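Local atomic coordinates of ethanolamine utilization protein EutL (Clostridium perfringens E str. JGS1987, PDB entry 4TME), a protein that forms part of the shell of the ethanolamine-utilization bacterial microcompartment and binds ethanolamine, which probably controls opening of the shell pore by an allosteric route. Residues I6-L11 / D104-G109; V46-L51 / G132-K137; G111-N116 / I121-Q126; A139-G144 / L188-Q193; A148-P153 / D201-A206. One frame throughout, in Å; residues are numbered along the deposited sequence.

Contact 1: residues I6-L11 / D104-G109; sequences IRPNVL and DFIDSG
Pro-8 and Val-10, two residues apart on an extended stretch, both close on Ile-106, the last helical residue of helix 92-106. Pro-8 comes first and meets backbone as well as side chain: its CG sits 3.4 Å from Ile-106 O, while the same atom is 4.1 Å from Ile-106 CG2 as the two side chains slide past each other in opposite directions. Asn-9 turns from the helix, and its backbone N is bonded to the carboxylate of Asp-42. Val-10 faces the helix again and touches it with one methyl, CG2, which lies 3.4 Å from Ile-106 CD1, tighter than usual for two carbons, and 3.7 Å from Ile-106 CG2. On the isoleucine, CG1 anti to the carbonyl carbon (chi1 -68°) and CG2 anti to the backbone N bring both branches to the valine. Asp-107 has already left helical geometry, and the turn behind it is fastened by Ser-108, whose OG donates to Phe-105 O over 2.7 Å, in the carbonyl plane and on a lone pair; Ser-108 N is a second donor to that oxygen. The whole lies where the start of strand 10-16 meets the C-terminal end of helix 92-106: Val-10 and Ile-106 both rest on Ile-39 of strand 35-41, Ile-106 also reaches Ala-50 of helix 44-57, and Leu-215 of a second subunit packs on Val-10.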
# COMPACT_ATOMS: atom_id res chain seq x y z
N ILE C 6 6.31 -22.50 7.64
CA ILE C 6 5.61 -22.18 6.41
C ILE C 6 6.64 -22.16 5.27
O ILE C 6 7.54 -21.32 5.25
CB ILE C 6 4.87 -20.84 6.50
CG1 ILE C 6 3.81 -20.92 7.59
CG2 ILE C 6 4.19 -20.49 5.18
CD1 ILE C 6 4.22 -20.23 8.83
N ARG C 7 6.50 -23.08 4.32
CA ARG C 7 7.49 -23.18 3.27
C ARG C 7 7.43 -21.99 2.32
O ARG C 7 6.37 -21.69 1.78
CB ARG C 7 7.30 -24.48 2.49
CG ARG C 7 8.48 -24.79 1.61
CD ARG C 7 8.29 -26.14 0.91
NE ARG C 7 7.03 -26.14 0.17
CZ ARG C 7 6.90 -25.75 -1.09
NH1 ARG C 7 7.95 -25.33 -1.78
NH2 ARG C 7 5.70 -25.79 -1.66
N PRO C 8 8.56 -21.31 2.10
CA PRO C 8 8.64 -20.21 1.13
C PRO C 8 8.90 -20.76 -0.26
O PRO C 8 9.51 -21.84 -0.38
CB PRO C 8 9.83 -19.39 1.63
CG PRO C 8 10.72 -20.42 2.24
CD PRO C 8 9.83 -21.45 2.85
N ASN C 9 8.42 -20.06 -1.29
CA ASN C 9 8.52 -20.52 -2.68
C ASN C 9 9.02 -19.44 -3.60
O ASN C 9 8.52 -18.32 -3.60
CB ASN C 9 7.15 -21.00 -3.20
CG ASN C 9 6.57 -22.11 -2.37
OD1 ASN C 9 6.98 -23.26 -2.50
ND2 ASN C 9 5.61 -21.79 -1.52
N VAL C 10 10.01 -19.79 -4.42
CA VAL C 10 10.47 -18.89 -5.45
C VAL C 10 9.50 -19.01 -6.63
O VAL C 10 9.07 -20.12 -6.96
CB VAL C 10 11.91 -19.23 -5.88
CG1 VAL C 10 12.36 -18.40 -7.07
CG2 VAL C 10 12.85 -18.98 -4.67
N LEU C 11 9.14 -17.88 -7.25
CA LEU C 11 8.19 -17.88 -8.36
C LEU C 11 8.83 -17.62 -9.72
O LEU C 11 8.39 -18.16 -10.73
CB LEU C 11 7.08 -16.83 -8.12
CG LEU C 11 6.28 -17.04 -6.84
CD1 LEU C 11 5.33 -15.86 -6.58
CD2 LEU C 11 5.51 -18.34 -6.87
N ASP C 104 19.13 -21.51 -3.32
CA ASP C 104 19.45 -22.58 -2.39
C ASP C 104 19.11 -22.18 -0.95
O ASP C 104 18.64 -23.01 -0.17
CB ASP C 104 20.91 -22.97 -2.49
CG ASP C 104 21.22 -23.74 -3.76
OD1 ASP C 104 20.30 -24.09 -4.54
OD2 ASP C 104 22.41 -23.97 -3.99
N PHE C 105 19.31 -20.91 -0.61
CA PHE C 105 18.99 -20.47 0.74
C PHE C 105 17.49 -20.49 0.99
O PHE C 105 17.02 -20.91 2.05
CB PHE C 105 19.53 -19.07 1.04
CG PHE C 105 19.40 -18.69 2.49
CD1 PHE C 105 20.37 -19.07 3.41
CD2 PHE C 105 18.28 -18.02 2.95
CE1 PHE C 105 20.25 -18.75 4.75
CE2 PHE C 105 18.15 -17.71 4.30
CZ PHE C 105 19.13 -18.08 5.19
N ILE C 106 16.71 -20.06 0.00
CA ILE C 106 15.27 -19.99 0.18
C ILE C 106 14.73 -21.38 0.43
O ILE C 106 13.78 -21.56 1.19
CB ILE C 106 14.60 -19.35 -1.04
CG1 ILE C 106 14.99 -17.86 -1.11
CG2 ILE C 106 13.09 -19.48 -0.99
CD1 ILE C 106 14.51 -17.14 -2.33
N ASP C 107 15.33 -22.37 -0.20
CA ASP C 107 14.87 -23.75 -0.02
C ASP C 107 15.64 -24.52 1.07
O ASP C 107 15.59 -25.74 1.10
CB ASP C 107 14.94 -24.51 -1.34
CG ASP C 107 13.94 -25.67 -1.41
OD1 ASP C 107 12.80 -25.54 -0.88
OD2 ASP C 107 14.29 -26.72 -1.99
N SER C 108 16.31 -23.81 1.98
CA SER C 108 17.21 -24.47 2.94
C SER C 108 16.54 -24.95 4.23
O SER C 108 17.17 -25.67 5.03
CB SER C 108 18.37 -23.54 3.32
OG SER C 108 17.93 -22.42 4.08
N GLY C 109 15.28 -24.57 4.44
CA GLY C 109 14.54 -24.91 5.64
C GLY C 109 14.15 -23.70 6.48
O GLY C 109 13.47 -23.82 7.50

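Contact 2: residues V46-L51 / G132-K137; sequences VTYTAL and GSYLSK
Tyr-134 reaches over from the first turn of helix 133-139 to Tyr-48 on helix 44-57, a helix-helix contact inside the tandem BMC fold. From CB the side chain sets out with CG anti to the backbone N (chi1 173°), which aims the ring at the partner helix. Along one edge, CD2 and CE2 each come 3.7 Å from Tyr-48 O, and that carbonyl oxygen lies in the plane of the ring. CE2 also has Tyr-48 CB at 4.1 Å. At the tip, Tyr-134 OH approaches Tyr-48 CD1 to 3.9 Å, an oblique approach to the second ring and not a stack. Val-62 and Ala-65 of strand 61-67 pack on Tyr-134, while Tyr-48 OH has its polar partner in Ser-67. One residue on, Leu-135 directs CD1 at the backbone of the other helix, 4.3 Å from Thr-49 CA. Polar ties between the helices come from Thr-55, whose OG1 bonds Ser-133 N, and from Asp-52, whose carboxylate accepts from Gly-132 N and Leu-135 N at the helix start, where the helix dipole probably stabilises it. Gly-132, the N-cap residue, receives Ser-136 OG on its carbonyl O at 2.7 Å, with the donor tilted 19° from the carbonyl plane.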
# COMPACT_ATOMS: atom_id res chain seq x y z
N VAL C 46 12.22 -13.89 4.02
CA VAL C 46 13.11 -15.03 3.67
C VAL C 46 13.94 -14.64 2.45
O VAL C 46 15.15 -14.91 2.40
CB VAL C 46 12.32 -16.33 3.40
CG1 VAL C 46 13.22 -17.40 2.70
CG2 VAL C 46 11.79 -16.87 4.73
N THR C 47 13.31 -14.00 1.47
CA THR C 47 14.05 -13.61 0.28
C THR C 47 15.11 -12.57 0.58
O THR C 47 16.22 -12.65 0.07
CB THR C 47 13.08 -13.12 -0.81
OG1 THR C 47 12.22 -14.21 -1.14
CG2 THR C 47 13.83 -12.68 -2.08
N TYR C 48 14.81 -11.60 1.44
CA TYR C 48 15.81 -10.60 1.81
C TYR C 48 17.02 -11.25 2.50
O TYR C 48 18.18 -10.85 2.29
CB TYR C 48 15.19 -9.53 2.73
CG TYR C 48 14.11 -8.71 2.05
CD1 TYR C 48 14.22 -8.33 0.71
CD2 TYR C 48 12.95 -8.37 2.73
CE1 TYR C 48 13.21 -7.58 0.09
CE2 TYR C 48 11.94 -7.62 2.13
CZ TYR C 48 12.09 -7.22 0.80
OH TYR C 48 11.11 -6.47 0.17
N THR C 49 16.74 -12.25 3.34
CA THR C 49 17.80 -12.96 4.03
C THR C 49 18.63 -13.76 3.01
O THR C 49 19.87 -13.85 3.12
CB THR C 49 17.23 -13.92 5.12
OG1 THR C 49 16.38 -13.18 6.00
CG2 THR C 49 18.33 -14.56 5.95
N ALA C 50 17.94 -14.35 2.03
CA ALA C 50 18.61 -15.11 0.98
C ALA C 50 19.49 -14.24 0.08
O ALA C 50 20.59 -14.67 -0.32
CB ALA C 50 17.58 -15.84 0.15
N LEU C 51 19.01 -13.04 -0.25
CA LEU C 51 19.79 -12.10 -1.05
C LEU C 51 21.05 -11.67 -0.30
O LEU C 51 22.12 -11.50 -0.89
CB LEU C 51 18.94 -10.87 -1.39
CG LEU C 51 17.81 -11.14 -2.40
CD1 LEU C 51 16.79 -10.00 -2.38
CD2 LEU C 51 18.39 -11.36 -3.79
N GLY C 132 25.97 -10.56 5.40
CA GLY C 132 26.64 -10.15 4.18
C GLY C 132 26.55 -8.64 4.03
O GLY C 132 26.28 -7.93 5.02
N SER C 133 26.74 -8.16 2.81
CA SER C 133 26.86 -6.73 2.57
C SER C 133 25.49 -6.06 2.61
O SER C 133 25.40 -4.86 2.90
CB SER C 133 27.55 -6.45 1.23
OG SER C 133 26.74 -6.85 0.14
N TYR C 134 24.43 -6.80 2.33
CA TYR C 134 23.11 -6.21 2.20
C TYR C 134 22.49 -5.88 3.56
O TYR C 134 22.13 -4.72 3.85
CB TYR C 134 22.19 -7.15 1.42
CG TYR C 134 20.76 -6.70 1.39
CD1 TYR C 134 20.42 -5.38 1.08
CD2 TYR C 134 19.74 -7.58 1.70
CE1 TYR C 134 19.11 -4.97 1.09
CE2 TYR C 134 18.42 -7.16 1.70
CZ TYR C 134 18.12 -5.86 1.39
OH TYR C 134 16.80 -5.46 1.39
N LEU C 135 22.35 -6.90 4.41
CA LEU C 135 21.71 -6.68 5.72
C LEU C 135 22.62 -5.90 6.66
O LEU C 135 22.12 -5.17 7.53
CB LEU C 135 21.31 -8.00 6.37
CG LEU C 135 20.07 -8.65 5.74
CD1 LEU C 135 19.83 -9.98 6.44
CD2 LEU C 135 18.81 -7.75 5.82
N SER C 136 23.94 -6.01 6.51
CA SER C 136 24.83 -5.20 7.36
C SER C 136 24.65 -3.71 7.00
O SER C 136 24.59 -2.86 7.88
CB SER C 136 26.29 -5.63 7.23
OG SER C 136 26.77 -5.45 5.91
N LYS C 137 24.54 -3.39 5.71
CA LYS C 137 24.29 -1.99 5.33
C LYS C 137 22.93 -1.52 5.78
O LYS C 137 22.79 -0.40 6.25
CB LYS C 137 24.44 -1.78 3.82
CG LYS C 137 25.89 -1.62 3.39
CD LYS C 137 26.04 -1.72 1.87
CE LYS C 137 27.51 -1.69 1.45
NZ LYS C 137 28.29 -2.81 2.06

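Contact 3: residues G111-N116 / I121-Q126; sequences GFVSAN and ICYYAQ. With ETA (ethanolamine), chain K.
The Phe-112 ring lies between ethanolamine and Tyr-124. Over one face, toward the rim, lies ETA C, while ETA CA projects past the rim, 3.4 Å from Phe-112 CZ. Over the centre of the opposite face stands Tyr-124 CB, 3.6 Å from the ring centroid in a CH-pi contact. The two rings are nearly parallel, at 15°, but slid so far apart that they barely overlap.

What sets this geometry is a beta hairpin. Val-113 and Tyr-123 form an antiparallel hydrogen-bonded pair, Val-113 N to Tyr-123 O at 2.8 Å and Tyr-123 N to Val-113 O at 3.0 Å, and Ala-115 N adds a bond to Ile-121 O. Away from the ligand, Val-113 CB sits over a face of the Tyr-123 ring, brought near by the chi1 of 60° of Tyr-123, holding its CG between the backbone N and carbonyl carbon. Where the strands part, water 1 donates to Gly-111 O and accepts from Ala-125 N. Farther out, Thr-49 bonds the Tyr-124 hydroxyl and Tyr-149 meets its ring edge to face.

Phe-112 thus offers ethanolamine an apolar surface against its carbons, while Glu-82, Asp-44 and Thr-182 hydrogen-bond its polar ends.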
# COMPACT_ATOMS: atom_id res chain seq x y z
N GLY C 111 12.14 -20.15 7.21
CA GLY C 111 10.79 -19.73 6.90
C GLY C 111 10.10 -19.12 8.10
O GLY C 111 10.62 -19.20 9.20
N PHE C 112 8.95 -18.52 7.85
CA PHE C 112 8.09 -18.08 8.93
C PHE C 112 7.54 -19.31 9.65
O PHE C 112 7.46 -20.39 9.09
CB PHE C 112 6.95 -17.21 8.40
CG PHE C 112 7.33 -15.78 8.16
CD1 PHE C 112 8.31 -15.45 7.22
CD2 PHE C 112 6.73 -14.76 8.88
CE1 PHE C 112 8.69 -14.13 7.01
CE2 PHE C 112 7.09 -13.44 8.67
CZ PHE C 112 8.07 -13.12 7.72
N VAL C 113 7.22 -19.13 10.91
CA VAL C 113 6.70 -20.18 11.75
C VAL C 113 5.27 -19.85 12.16
O VAL C 113 4.96 -18.71 12.48
CB VAL C 113 7.56 -20.36 13.00
CG1 VAL C 113 6.95 -21.40 13.94
CG2 VAL C 113 8.97 -20.77 12.60
N SER C 114 4.41 -20.86 12.13
CA SER C 114 3.02 -20.67 12.54
C SER C 114 2.88 -20.54 14.05
O SER C 114 3.51 -21.26 14.80
CB SER C 114 2.16 -21.85 12.06
OG SER C 114 0.84 -21.71 12.59
N ALA C 115 1.99 -19.63 14.48
CA ALA C 115 1.70 -19.43 15.90
C ALA C 115 0.35 -20.02 16.32
O ALA C 115 -0.01 -19.94 17.50
CB ALA C 115 1.74 -17.92 16.22
N ASN C 116 -0.40 -20.63 15.40
CA ASN C 116 -1.70 -21.17 15.79
C ASN C 116 -2.21 -22.28 14.86
O ASN C 116 -1.53 -22.68 13.90
CB ASN C 116 -2.74 -20.03 15.90
CG ASN C 116 -3.01 -19.33 14.57
OD1 ASN C 116 -2.52 -19.74 13.51
ND2 ASN C 116 -3.80 -18.26 14.62
N ILE C 121 -1.67 -16.81 12.08
CA ILE C 121 -0.68 -15.89 12.63
C ILE C 121 0.66 -16.56 12.45
O ILE C 121 0.79 -17.74 12.75
CB ILE C 121 -0.92 -15.59 14.14
CG1 ILE C 121 -2.29 -14.95 14.35
CG2 ILE C 121 0.17 -14.67 14.69
CD1 ILE C 121 -2.70 -14.83 15.81
N CYS C 122 1.65 -15.82 11.96
CA CYS C 122 2.98 -16.37 11.76
C CYS C 122 4.04 -15.31 11.99
O CYS C 122 3.75 -14.09 11.94
CB CYS C 122 3.12 -16.93 10.34
SG CYS C 122 2.97 -15.66 9.07
N TYR C 123 5.27 -15.75 12.21
CA TYR C 123 6.35 -14.83 12.52
C TYR C 123 7.68 -15.38 12.04
O TYR C 123 7.82 -16.57 11.74
CB TYR C 123 6.43 -14.59 14.03
CG TYR C 123 6.69 -15.86 14.82
CD1 TYR C 123 5.63 -16.65 15.27
CD2 TYR C 123 7.97 -16.27 15.12
CE1 TYR C 123 5.86 -17.82 15.98
CE2 TYR C 123 8.21 -17.43 15.82
CZ TYR C 123 7.16 -18.20 16.25
OH TYR C 123 7.41 -19.35 16.96
N TYR C 124 8.64 -14.48 11.95
CA TYR C 124 10.02 -14.79 11.56
C TYR C 124 10.91 -14.38 12.71
O TYR C 124 10.80 -13.26 13.20
CB TYR C 124 10.37 -14.00 10.31
CG TYR C 124 11.63 -14.38 9.52
CD1 TYR C 124 11.81 -15.67 9.05
CD2 TYR C 124 12.55 -13.40 9.15
CE1 TYR C 124 12.92 -15.98 8.29
CE2 TYR C 124 13.67 -13.71 8.39
CZ TYR C 124 13.83 -14.99 7.95
OH TYR C 124 14.95 -15.30 7.15
N ALA C 125 11.77 -15.28 13.14
CA ALA C 125 12.70 -15.00 14.22
C ALA C 125 14.02 -15.66 13.86
O ALA C 125 14.34 -16.75 14.35
CB ALA C 125 12.17 -15.50 15.54
N GLN C 126 14.73 -15.02 12.95
CA GLN C 126 15.88 -15.63 12.28
C GLN C 126 17.15 -15.01 12.83
O GLN C 126 17.32 -13.79 12.82
CB GLN C 126 15.77 -15.41 10.77
CG GLN C 126 16.95 -15.95 9.95
CD GLN C 126 17.01 -17.47 9.86
OE1 GLN C 126 16.06 -18.17 10.22
NE2 GLN C 126 18.14 -17.98 9.40
CA ETA K . 5.80 -11.56 5.81
N ETA K . 5.40 -10.71 4.71
C ETA K . 5.34 -12.99 5.58
O ETA K . 5.81 -13.52 4.36
O HOH W 1 11.74 -17.96 11.78
O HOH W 2 13.74 -19.27 9.72

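Contact 4: residues A139-G144 / L188-Q193; sequences AGIREG and LLTGSQ
Thr-190 and Ile-141 bury the most surface here, followed by Ala-139 with Leu-188. The first pair slide past each other in opposite directions, methyl against methyl: Ile-141 CG2 lies 3.9 Å from Thr-190 CG2 and 4.1 Å from Thr-190 CB. The longer branch of the isoleucine reaches farther, and its CD1 comes 3.8 Å from Thr-190 OG1. With CG1 between the backbone N and the carbonyl carbon (chi1 64°) and CG2 beside the backbone N, both branches of Ile-141 face the threonine. Thr-190 answers with OG1 as well as CG2, yet the hydroxyl is not spent on the isoleucine: it is bonded to Ala-146 O on the neighbouring strand 146-152, which fixes its rotation. Two residues earlier on each segment, Ala-139 CB touches Leu-188 CD1 at 4.2 Å, one methyl of the leucine against the alanine. Apart from the threonine hydroxyl, the touching atoms are carbons. Cys-173 of strand 171-176 packs on Ala-139, Ile-141 and Thr-190, and Leu-147 touches Ile-141 from strand 146-152. Ile-141 is also held from its backbone, since its N bonds to Ser-136 O while Gly-140 N bonds to Lys-137 O. Gly-140 has a positive phi of 72° as the C-prime residue of this turn. The arrangement is a Schellman motif closing helix 133-139, whose last alanine and the isoleucine just past the glycine are laid on strand 185-191, in the six-stranded antiparallel sheet that includes strands 146-152 and 171-176 of this tandem BMC protein.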
# COMPACT_ATOMS: atom_id res chain seq x y z
N ALA C 139 21.30 -2.52 8.33
CA ALA C 139 21.33 -2.36 9.79
C ALA C 139 22.33 -1.31 10.28
O ALA C 139 22.27 -0.88 11.43
CB ALA C 139 21.63 -3.68 10.46
N GLY C 140 23.25 -0.90 9.42
CA GLY C 140 24.32 0.00 9.84
C GLY C 140 25.38 -0.63 10.72
O GLY C 140 25.96 0.06 11.56
N ILE C 141 25.67 -1.92 10.53
CA ILE C 141 26.67 -2.61 11.31
C ILE C 141 27.75 -3.11 10.38
O ILE C 141 27.62 -3.02 9.16
CB ILE C 141 26.08 -3.80 12.10
CG1 ILE C 141 25.55 -4.87 11.13
CG2 ILE C 141 24.98 -3.30 13.04
CD1 ILE C 141 24.94 -6.09 11.80
N ARG C 142 28.82 -3.63 10.97
CA ARG C 142 29.92 -4.15 10.16
C ARG C 142 29.57 -5.50 9.56
O ARG C 142 28.91 -6.34 10.18
CB ARG C 142 31.19 -4.25 11.00
CG ARG C 142 31.69 -2.91 11.51
CD ARG C 142 33.22 -2.85 11.64
NE ARG C 142 33.89 -2.91 10.35
CZ ARG C 142 33.87 -1.93 9.44
NH1 ARG C 142 33.20 -0.81 9.66
NH2 ARG C 142 34.52 -2.09 8.29
N GLU C 143 30.04 -5.71 8.34
CA GLU C 143 29.83 -6.95 7.64
C GLU C 143 30.34 -8.13 8.48
O GLU C 143 31.44 -8.09 9.04
CB GLU C 143 30.56 -6.90 6.30
CG GLU C 143 29.84 -7.52 5.17
CD GLU C 143 30.54 -7.20 3.87
OE1 GLU C 143 30.16 -6.19 3.23
OE2 GLU C 143 31.48 -7.93 3.54
N GLY C 144 29.52 -9.16 8.57
CA GLY C 144 29.89 -10.35 9.31
C GLY C 144 29.36 -10.34 10.74
O GLY C 144 29.43 -11.35 11.43
N LEU C 188 15.39 -5.23 12.90
CA LEU C 188 16.70 -5.85 12.93
C LEU C 188 17.41 -5.41 14.20
O LEU C 188 17.59 -4.20 14.42
CB LEU C 188 17.56 -5.45 11.72
CG LEU C 188 16.98 -5.72 10.33
CD1 LEU C 188 17.91 -5.17 9.23
CD2 LEU C 188 16.72 -7.20 10.13
N LEU C 189 17.82 -6.37 15.02
CA LEU C 189 18.56 -6.07 16.25
C LEU C 189 19.95 -6.68 16.12
O LEU C 189 20.11 -7.69 15.46
CB LEU C 189 17.89 -6.65 17.50
CG LEU C 189 16.37 -6.41 17.61
CD1 LEU C 189 15.84 -7.05 18.89
CD2 LEU C 189 16.06 -4.91 17.59
N THR C 190 20.95 -6.08 16.76
CA THR C 190 22.30 -6.66 16.70
C THR C 190 22.90 -6.86 18.08
O THR C 190 22.49 -6.24 19.06
CB THR C 190 23.26 -5.81 15.84
OG1 THR C 190 24.46 -6.56 15.57
CG2 THR C 190 23.65 -4.49 16.53
N GLY C 191 23.90 -7.74 18.13
CA GLY C 191 24.62 -8.06 19.36
C GLY C 191 25.45 -9.30 19.09
O GLY C 191 25.66 -9.66 17.93
N SER C 192 25.93 -9.95 20.14
CA SER C 192 26.65 -11.21 19.97
C SER C 192 25.70 -12.25 19.37
O SER C 192 24.48 -12.06 19.36
CB SER C 192 27.20 -11.70 21.30
OG SER C 192 26.16 -12.13 22.15
N GLN C 193 26.25 -13.35 18.86
CA GLN C 193 25.38 -14.39 18.29
C GLN C 193 24.45 -14.98 19.36
O GLN C 193 23.27 -15.23 19.08
CB GLN C 193 26.23 -15.48 17.63
CG GLN C 193 26.80 -15.01 16.30
CD GLN C 193 27.66 -16.04 15.61
OE1 GLN C 193 27.72 -17.20 16.02
NE2 GLN C 193 28.33 -15.62 14.54

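Contact 5: residues A148-P153 / D201-A206; sequences AYLVAP and DAFAEA
Phe-203 lays one face of its ring against Leu-150, and the fit depends on how both side chains are turned. The phenylalanine stretches from its helix with CG anti to the backbone N (chi1 -175°), and a chi2 of 84° stands the ring so that one face meets the strand. Leu-150 CB sits over the centre of that face, 3.6 Å from the centroid and only 4° off the ring normal, a nearly vertical CH-pi contact. The leucine then runs back along the phenylalanine: with CG anti to the carbonyl carbon its CD1 comes 3.8 Å from Phe-203 CD1, and its CD2 3.9 Å from Phe-203 CB. The two side chains thus pass in opposite directions. This is a helix packed on the face of a beta sheet, as in the alpha/beta layers of BMC domains, with helix 201-206 and strand 148-152 almost parallel and the axes of these short segments 9.4 Å apart at closest. At the far end of the ring, Val-151 O lies in its plane at the edge, 3.6 Å from Phe-203 CE2, and Ala-152 CB approaches obliquely, 3.8 Å from Phe-203 CZ. Ala-160 of helix 154-167 also touches Phe-203. Val-151 points its side chain to the other side of the sheet, where it touches a bound ethanolamine. On that side too, Tyr-149 reaches Asp-45 OD1 with its hydroxyl.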
# COMPACT_ATOMS: atom_id res chain seq x y z
N ALA C 148 19.46 -10.33 14.83
CA ALA C 148 18.15 -10.95 14.98
C ALA C 148 17.20 -10.26 13.99
O ALA C 148 17.03 -9.06 14.04
CB ALA C 148 17.64 -10.80 16.40
N TYR C 149 16.64 -11.04 13.08
CA TYR C 149 15.71 -10.54 12.06
C TYR C 149 14.31 -10.96 12.50
O TYR C 149 13.97 -12.14 12.44
CB TYR C 149 16.11 -11.13 10.70
CG TYR C 149 15.46 -10.51 9.46
CD1 TYR C 149 14.23 -9.87 9.51
CD2 TYR C 149 16.12 -10.58 8.24
CE1 TYR C 149 13.65 -9.32 8.34
CE2 TYR C 149 15.57 -10.06 7.10
CZ TYR C 149 14.34 -9.45 7.14
OH TYR C 149 13.81 -8.93 5.99
N LEU C 150 13.56 -9.99 13.04
CA LEU C 150 12.31 -10.26 13.76
C LEU C 150 11.13 -9.65 13.00
O LEU C 150 11.12 -8.44 12.76
CB LEU C 150 12.38 -9.67 15.17
CG LEU C 150 13.62 -10.08 15.97
CD1 LEU C 150 13.62 -9.43 17.36
CD2 LEU C 150 13.73 -11.59 16.09
N VAL C 151 10.17 -10.48 12.60
CA VAL C 151 9.00 -10.01 11.86
C VAL C 151 7.73 -10.69 12.37
O VAL C 151 7.71 -11.88 12.57
CB VAL C 151 9.14 -10.28 10.34
CG1 VAL C 151 7.95 -9.69 9.58
CG2 VAL C 151 10.44 -9.68 9.82
N ALA C 152 6.68 -9.90 12.58
CA ALA C 152 5.37 -10.45 12.93
C ALA C 152 4.29 -9.46 12.53
O ALA C 152 4.59 -8.36 12.09
CB ALA C 152 5.30 -10.76 14.43
N PRO C 153 3.02 -9.86 12.66
CA PRO C 153 1.98 -8.87 12.34
C PRO C 153 2.05 -7.69 13.32
O PRO C 153 2.71 -7.79 14.35
CB PRO C 153 0.68 -9.67 12.46
CG PRO C 153 1.12 -11.11 12.23
CD PRO C 153 2.45 -11.19 12.92
N ASP C 201 14.46 -16.02 20.49
CA ASP C 201 13.66 -16.94 21.30
C ASP C 201 12.57 -16.16 22.03
O ASP C 201 11.41 -16.58 22.09
CB ASP C 201 14.53 -17.68 22.32
CG ASP C 201 15.47 -18.70 21.68
OD1 ASP C 201 15.32 -19.05 20.48
OD2 ASP C 201 16.37 -19.17 22.41
N ALA C 202 12.95 -15.01 22.59
CA ALA C 202 12.01 -14.17 23.33
C ALA C 202 10.93 -13.59 22.42
O ALA C 202 9.75 -13.51 22.81
CB ALA C 202 12.74 -13.06 24.03
N PHE C 203 11.33 -13.17 21.22
CA PHE C 203 10.39 -12.64 20.23
C PHE C 203 9.37 -13.72 19.88
O PHE C 203 8.16 -13.48 19.90
CB PHE C 203 11.15 -12.14 18.97
CG PHE C 203 10.27 -11.46 17.94
CD1 PHE C 203 9.96 -10.12 18.06
CD2 PHE C 203 9.79 -12.16 16.84
CE1 PHE C 203 9.16 -9.49 17.12
CE2 PHE C 203 9.00 -11.52 15.89
CZ PHE C 203 8.69 -10.19 16.04
N ALA C 204 9.85 -14.92 19.55
CA ALA C 204 8.95 -16.01 19.19
C ALA C 204 7.96 -16.31 20.32
O ALA C 204 6.76 -16.48 20.08
CB ALA C 204 9.74 -17.27 18.85
N GLU C 205 8.46 -16.38 21.55
CA GLU C 205 7.62 -16.71 22.70
C GLU C 205 6.55 -15.64 22.88
O GLU C 205 5.38 -15.95 23.16
CB GLU C 205 8.47 -16.82 23.97
CG GLU C 205 7.67 -17.26 25.19
CD GLU C 205 8.48 -17.28 26.46
OE1 GLU C 205 9.73 -17.20 26.37
OE2 GLU C 205 7.88 -17.37 27.55
N ALA C 206 6.93 -14.38 22.69
CA ALA C 206 5.98 -13.28 22.88
C ALA C 206 4.89 -13.27 21.78
O ALA C 206 3.72 -13.03 22.07
CB ALA C 206 6.70 -11.95 22.91

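Contacts 3 and 5 are the closest pair, with centres 8 Å apart; Tyr-124 N to Val-151 O (2.8 Å) joins their neighbouring strands. The two carry residues of two ethanolamine pockets, Phe-112 in one and Val-151 in the other, and Asp-44, Asp-45 and Phe-184 belong to both. Contact 2 brings Tyr-48 within about 4 Å of a bound ethanolamine, and its segment 46-51, on helix 44-57, also packs on contact 1, where Ala-50 CB is 3.5 Å from Ile-106 CG1. Contact 4 continues the same sheet through Leu-189 O to Ala-148 N. Contacts 1 and 4, centres 24 Å apart, do not touch.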